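Local coordinates for protein regulator of chromosome condensation (Saccharomyces cerevisiae, PDB 3OF7) that acts as a guanine nucleotide exchange factor, promoting replacement of GDP by GTP on the GTPases GSP1 and GSP2, and binds chromatin, at residues A[27-35]-A[53-64]. Sequence-based numbering, arbitrary orientation.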
loop_
_atom_site.group_PDB
_atom_site.type_symbol
_atom_site.label_atom_id
_atom_site.label_comp_id
_atom_site.label_asym_id
_atom_site.label_seq_id
_atom_site.Cartn_x
_atom_site.Cartn_y
_atom_site.Cartn_z
ATOM N N GLN A 27 -14.101 14.771 -0.962
ATOM C CA GLN A 27 -14.448 15.310 0.345
ATOM C C GLN A 27 -13.288 15.145 1.316
ATOM O O GLN A 27 -12.619 14.109 1.299
ATOM C CB GLN A 27 -15.645 14.559 0.928
ATOM C CG GLN A 27 -16.772 14.245 -0.034
ATOM C CD GLN A 27 -17.780 13.287 0.585
ATOM O OE1 GLN A 27 -18.511 13.656 1.495
ATOM N NE2 GLN A 27 -17.813 12.047 0.097
ATOM N N PRO A 28 -13.064 16.146 2.191
ATOM C CA PRO A 28 -12.089 15.959 3.267
ATOM C C PRO A 28 -12.572 14.850 4.209
ATOM O O PRO A 28 -13.786 14.617 4.321
ATOM C CB PRO A 28 -12.056 17.325 3.961
ATOM C CG PRO A 28 -13.381 17.940 3.637
ATOM C CD PRO A 28 -13.706 17.474 2.255
ATOM N N LEU A 29 -11.632 14.174 4.864
ATOM C CA LEU A 29 -11.926 12.921 5.558
ATOM C C LEU A 29 -11.656 12.971 7.054
ATOM O O LEU A 29 -10.689 13.595 7.496
ATOM C CB LEU A 29 -11.069 11.789 4.957
ATOM C CG LEU A 29 -11.216 11.483 3.466
ATOM C CD1 LEU A 29 -10.026 10.654 2.961
ATOM C CD2 LEU A 29 -12.541 10.794 3.159
ATOM N N ASP A 30 -12.502 12.295 7.828
ATOM C CA ASP A 30 -12.118 11.877 9.174
ATOM C C ASP A 30 -11.065 10.780 8.994
ATOM O O ASP A 30 -11.282 9.830 8.242
ATOM C CB ASP A 30 -13.322 11.304 9.929
ATOM C CG ASP A 30 -14.309 12.376 10.364
ATOM O OD1 ASP A 30 -13.892 13.535 10.607
ATOM O OD2 ASP A 30 -15.502 12.043 10.468
ATOM N N ILE A 31 -9.933 10.920 9.671
ATOM C CA ILE A 31 -8.852 9.924 9.607
ATOM C C ILE A 31 -8.836 9.071 10.881
ATOM O O ILE A 31 -8.872 9.599 11.986
ATOM C CB ILE A 31 -7.461 10.609 9.394
ATOM C CG1 ILE A 31 -7.455 11.476 8.123
ATOM C CG2 ILE A 31 -6.301 9.574 9.395
ATOM C CD1 ILE A 31 -7.760 10.732 6.821
ATOM N N PHE A 32 -8.776 7.752 10.710
ATOM C CA PHE A 32 -8.738 6.811 11.820
ATOM C C PHE A 32 -7.469 5.980 11.744
ATOM O O PHE A 32 -7.057 5.588 10.658
ATOM C CB PHE A 32 -9.936 5.864 11.761
ATOM C CG PHE A 32 -11.257 6.567 11.790
ATOM C CD1 PHE A 32 -11.868 6.875 13.005
ATOM C CD2 PHE A 32 -11.880 6.943 10.607
ATOM C CE1 PHE A 32 -13.095 7.543 13.037
ATOM C CE2 PHE A 32 -13.107 7.603 10.631
ATOM C CZ PHE A 32 -13.713 7.900 11.841
ATOM N N CYS A 33 -6.885 5.690 12.902
ATOM C CA CYS A 33 -5.656 4.907 12.987
ATOM C C CYS A 33 -5.801 3.843 14.063
ATOM O O CYS A 33 -6.467 4.066 15.092
ATOM C CB CYS A 33 -4.472 5.823 13.333
ATOM S SG CYS A 33 -4.133 7.129 12.122
ATOM N N TRP A 34 -5.187 2.686 13.834
ATOM C CA TRP A 34 -5.224 1.605 14.824
ATOM C C TRP A 34 -4.124 0.575 14.588
ATOM O O TRP A 34 -3.505 0.559 13.520
ATOM C CB TRP A 34 -6.608 0.944 14.851
ATOM C CG TRP A 34 -6.974 0.148 13.612
ATOM C CD1 TRP A 34 -6.836 -1.210 13.441
ATOM C CD2 TRP A 34 -7.552 0.647 12.398
ATOM N NE1 TRP A 34 -7.293 -1.579 12.193
ATOM C CE2 TRP A 34 -7.741 -0.463 11.536
ATOM C CE3 TRP A 34 -7.930 1.926 11.951
ATOM C CZ2 TRP A 34 -8.286 -0.335 10.248
ATOM C CZ3 TRP A 34 -8.480 2.051 10.673
ATOM C CH2 TRP A 34 -8.647 0.926 9.834
ATOM N N GLY A 35 -3.894 -0.274 15.595
ATOM C CA GLY A 35 -2.842 -1.293 15.563
ATOM C C GLY A 35 -1.741 -0.942 16.551
ATOM O O GLY A 35 -2.014 -0.424 17.637
ATOM N N VAL A 53 -3.508 0.416 19.965
ATOM C CA VAL A 53 -4.885 0.856 19.785
ATOM C C VAL A 53 -5.623 -0.231 19.006
ATOM O O VAL A 53 -5.309 -0.502 17.854
ATOM C CB VAL A 53 -4.926 2.239 19.068
ATOM C CG1 VAL A 53 -6.336 2.613 18.650
ATOM C CG2 VAL A 53 -4.336 3.333 19.973
ATOM N N LYS A 54 -6.592 -0.868 19.656
ATOM C CA LYS A 54 -7.147 -2.125 19.156
ATOM C C LYS A 54 -8.391 -1.959 18.278
ATOM O O LYS A 54 -8.908 -2.942 17.744
ATOM C CB LYS A 54 -7.409 -3.086 20.335
ATOM C CG LYS A 54 -6.155 -3.380 21.159
ATOM C CD LYS A 54 -6.441 -4.211 22.405
ATOM C CE LYS A 54 -5.173 -4.352 23.252
ATOM N NZ LYS A 54 -5.376 -5.242 24.458
ATOM N N ARG A 55 -8.859 -0.715 18.137
ATOM C CA ARG A 55 -10.010 -0.373 17.285
ATOM C C ARG A 55 -9.742 0.970 16.616
ATOM O O ARG A 55 -9.018 1.785 17.184
ATOM C CB ARG A 55 -11.284 -0.243 18.137
ATOM C CG ARG A 55 -11.811 -1.536 18.749
ATOM C CD ARG A 55 -12.272 -2.493 17.682
ATOM N NE ARG A 55 -13.213 -3.490 18.194
ATOM C CZ ARG A 55 -14.021 -4.206 17.420
ATOM N NH1 ARG A 55 -13.995 -4.043 16.097
ATOM N NH2 ARG A 55 -14.853 -5.086 17.966
ATOM N N PRO A 56 -10.330 1.216 15.420
ATOM C CA PRO A 56 -10.125 2.495 14.738
ATOM C C PRO A 56 -10.363 3.690 15.656
ATOM O O PRO A 56 -11.432 3.808 16.260
ATOM C CB PRO A 56 -11.169 2.462 13.615
ATOM C CG PRO A 56 -11.283 1.014 13.282
ATOM C CD PRO A 56 -11.151 0.296 14.608
ATOM N N ARG A 57 -9.355 4.548 15.763
ATOM C CA ARG A 57 -9.391 5.698 16.648
ATOM C C ARG A 57 -9.338 6.963 15.805
ATOM O O ARG A 57 -8.424 7.135 14.991
ATOM C CB ARG A 57 -8.201 5.638 17.611
ATOM C CG ARG A 57 -8.036 6.863 18.520
ATOM C CD ARG A 57 -8.857 6.736 19.806
ATOM N NE ARG A 57 -8.497 5.540 20.571
ATOM C CZ ARG A 57 -7.444 5.447 21.378
ATOM N NH1 ARG A 57 -6.626 6.482 21.550
ATOM N NH2 ARG A 57 -7.210 4.313 22.019
ATOM N N LEU A 58 -10.319 7.844 15.992
ATOM C CA LEU A 58 -10.334 9.112 15.260
ATOM C C LEU A 58 -9.062 9.897 15.566
ATOM O O LEU A 58 -8.727 10.107 16.727
ATOM C CB LEU A 58 -11.584 9.918 15.622
ATOM C CG LEU A 58 -11.723 11.278 14.935
ATOM C CD1 LEU A 58 -12.021 11.108 13.444
ATOM C CD2 LEU A 58 -12.817 12.103 15.621
ATOM N N ASN A 59 -8.332 10.305 14.526
ATOM C CA ASN A 59 -7.075 10.998 14.738
ATOM C C ASN A 59 -7.335 12.488 14.971
ATOM O O ASN A 59 -7.777 13.188 14.046
ATOM C CB ASN A 59 -6.116 10.776 13.558
ATOM C CG ASN A 59 -4.704 11.213 13.871
ATOM O OD1 ASN A 59 -4.483 12.325 14.356
ATOM N ND2 ASN A 59 -3.732 10.336 13.600
ATOM N N PRO A 60 -7.069 12.975 16.208
ATOM C CA PRO A 60 -7.415 14.362 16.533
ATOM C C PRO A 60 -6.433 15.390 15.967
ATOM O O PRO A 60 -6.719 16.584 16.006
ATOM C CB PRO A 60 -7.396 14.379 18.065
ATOM C CG PRO A 60 -6.374 13.346 18.440
ATOM C CD PRO A 60 -6.397 12.292 17.334
ATOM N N PHE A 61 -5.297 14.934 15.445
ATOM C CA PHE A 61 -4.301 15.834 14.848
ATOM C C PHE A 61 -4.574 16.106 13.364
ATOM O O PHE A 61 -3.882 16.910 12.722
ATOM C CB PHE A 61 -2.889 15.278 15.066
ATOM C CG PHE A 61 -2.560 15.056 16.511
ATOM C CD1 PHE A 61 -2.343 16.144 17.362
ATOM C CD2 PHE A 61 -2.507 13.771 17.039
ATOM C CE1 PHE A 61 -2.064 15.950 18.715
ATOM C CE2 PHE A 61 -2.219 13.565 18.397
ATOM C CZ PHE A 61 -1.996 14.660 19.231
ATOM N N LEU A 62 -5.592 15.433 12.831
ATOM C CA LEU A 62 -5.993 15.581 11.436
ATOM C C LEU A 62 -7.478 15.908 11.328
ATOM O O LEU A 62 -8.211 15.226 10.605
ATOM C CB LEU A 62 -5.663 14.305 10.640
ATOM C CG LEU A 62 -4.185 13.891 10.648
ATOM C CD1 LEU A 62 -4.010 12.449 10.148
ATOM C CD2 LEU A 62 -3.357 14.860 9.832
ATOM N N PRO A 63 -7.936 16.960 12.036
ATOM C CA PRO A 63 -9.385 17.182 12.044
ATOM C C PRO A 63 -9.899 17.546 10.655
ATOM O O PRO A 63 -9.272 18.339 9.948
ATOM C CB PRO A 63 -9.564 18.337 13.042
ATOM C CG PRO A 63 -8.271 19.070 13.011
ATOM C CD PRO A 63 -7.202 18.045 12.713
ATOM N N ARG A 64 -11.017 16.935 10.275
ATOM C CA ARG A 64 -11.615 17.070 8.950
ATOM C C ARG A 64 -11.898 18.515 8.532
ATOM O O ARG A 64 -11.792 18.855 7.345
ATOM C CB ARG A 64 -12.919 16.268 8.916
ATOM C CG ARG A 64 -13.585 16.155 7.558
ATOM C CD ARG A 64 -14.962 15.500 7.673
ATOM N NE ARG A 64 -15.947 16.417 8.246
ATOM C CZ ARG A 64 -16.409 16.378 9.497
ATOM N NH1 ARG A 64 -16.000 15.449 10.359
ATOM N NH2 ARG A 64 -17.299 17.278 9.885
HETATM O O HOH W 1 -8.813 15.534 7.709
HETATM O O HOH W 2 -11.795 14.623 11.890
HETATM O O HOH W 3 -9.331 13.016 11.755
#
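Pro56 lies over one face of the Trp34 indole, its CG 3.9 Å from the centroid of the six-membered ring and 17° off the normal, a CH-pi contact. The indole reaches this place because chi1 of Trp34 (69°) sets CG between backbone N and carbonyl carbon. On the same side of the sheet Phe32 leans obliquely on Leu58, with CE1 3.7 Å from CD1. At the end of the pair, Arg64 bends at chi3 to bring NH1 to Asp30 OD1 at 2.9 Å. This salt bridge meets the carboxylate on its syn side and runs near the guanidinium plane, although the two planes stand 76° apart. Asp30 OD2 is hydrogen-bonded to His432, which also meets the Phe32 ring edge-to-face. On the other side, Asn59 ND2 donates to Cys33 SG in the plane of its amide (3.6 Å), and also to Gly43 O, while OD1 accepts from Phe61 N in an Asx turn. Ile31 CG2 packs against Leu62 CD1, whose side chain continues onto Trp89 and Trp91 of strand 88-92. The backbones beneath are two neighbouring strands, the edge strand 56-58 and 30-34 next to it, of one four-stranded blade of the RCC1 beta-propeller. Strand 30-34 pairs on its other side with 443-450, so these N-terminal strands complete a blade whose other two, 443-450 and 432-439, are C-terminal, the familiar closure of a propeller ring. Cys33 and Arg57 exchange two hydrogen bonds, and Asn59 N reaches Ile31 O at 2.7 Å. A beta bulge then shifts the register before Gly35 N meets Val53 O (2.7 Å) and Val53 N meets Gly35 O. Beyond Leu58 the chain enters a type I turn, and water bridges to 27-35: one molecule joins Leu29 O to Leu62 O, while another donates to Asp30 OD1 and accepts from Arg64 N.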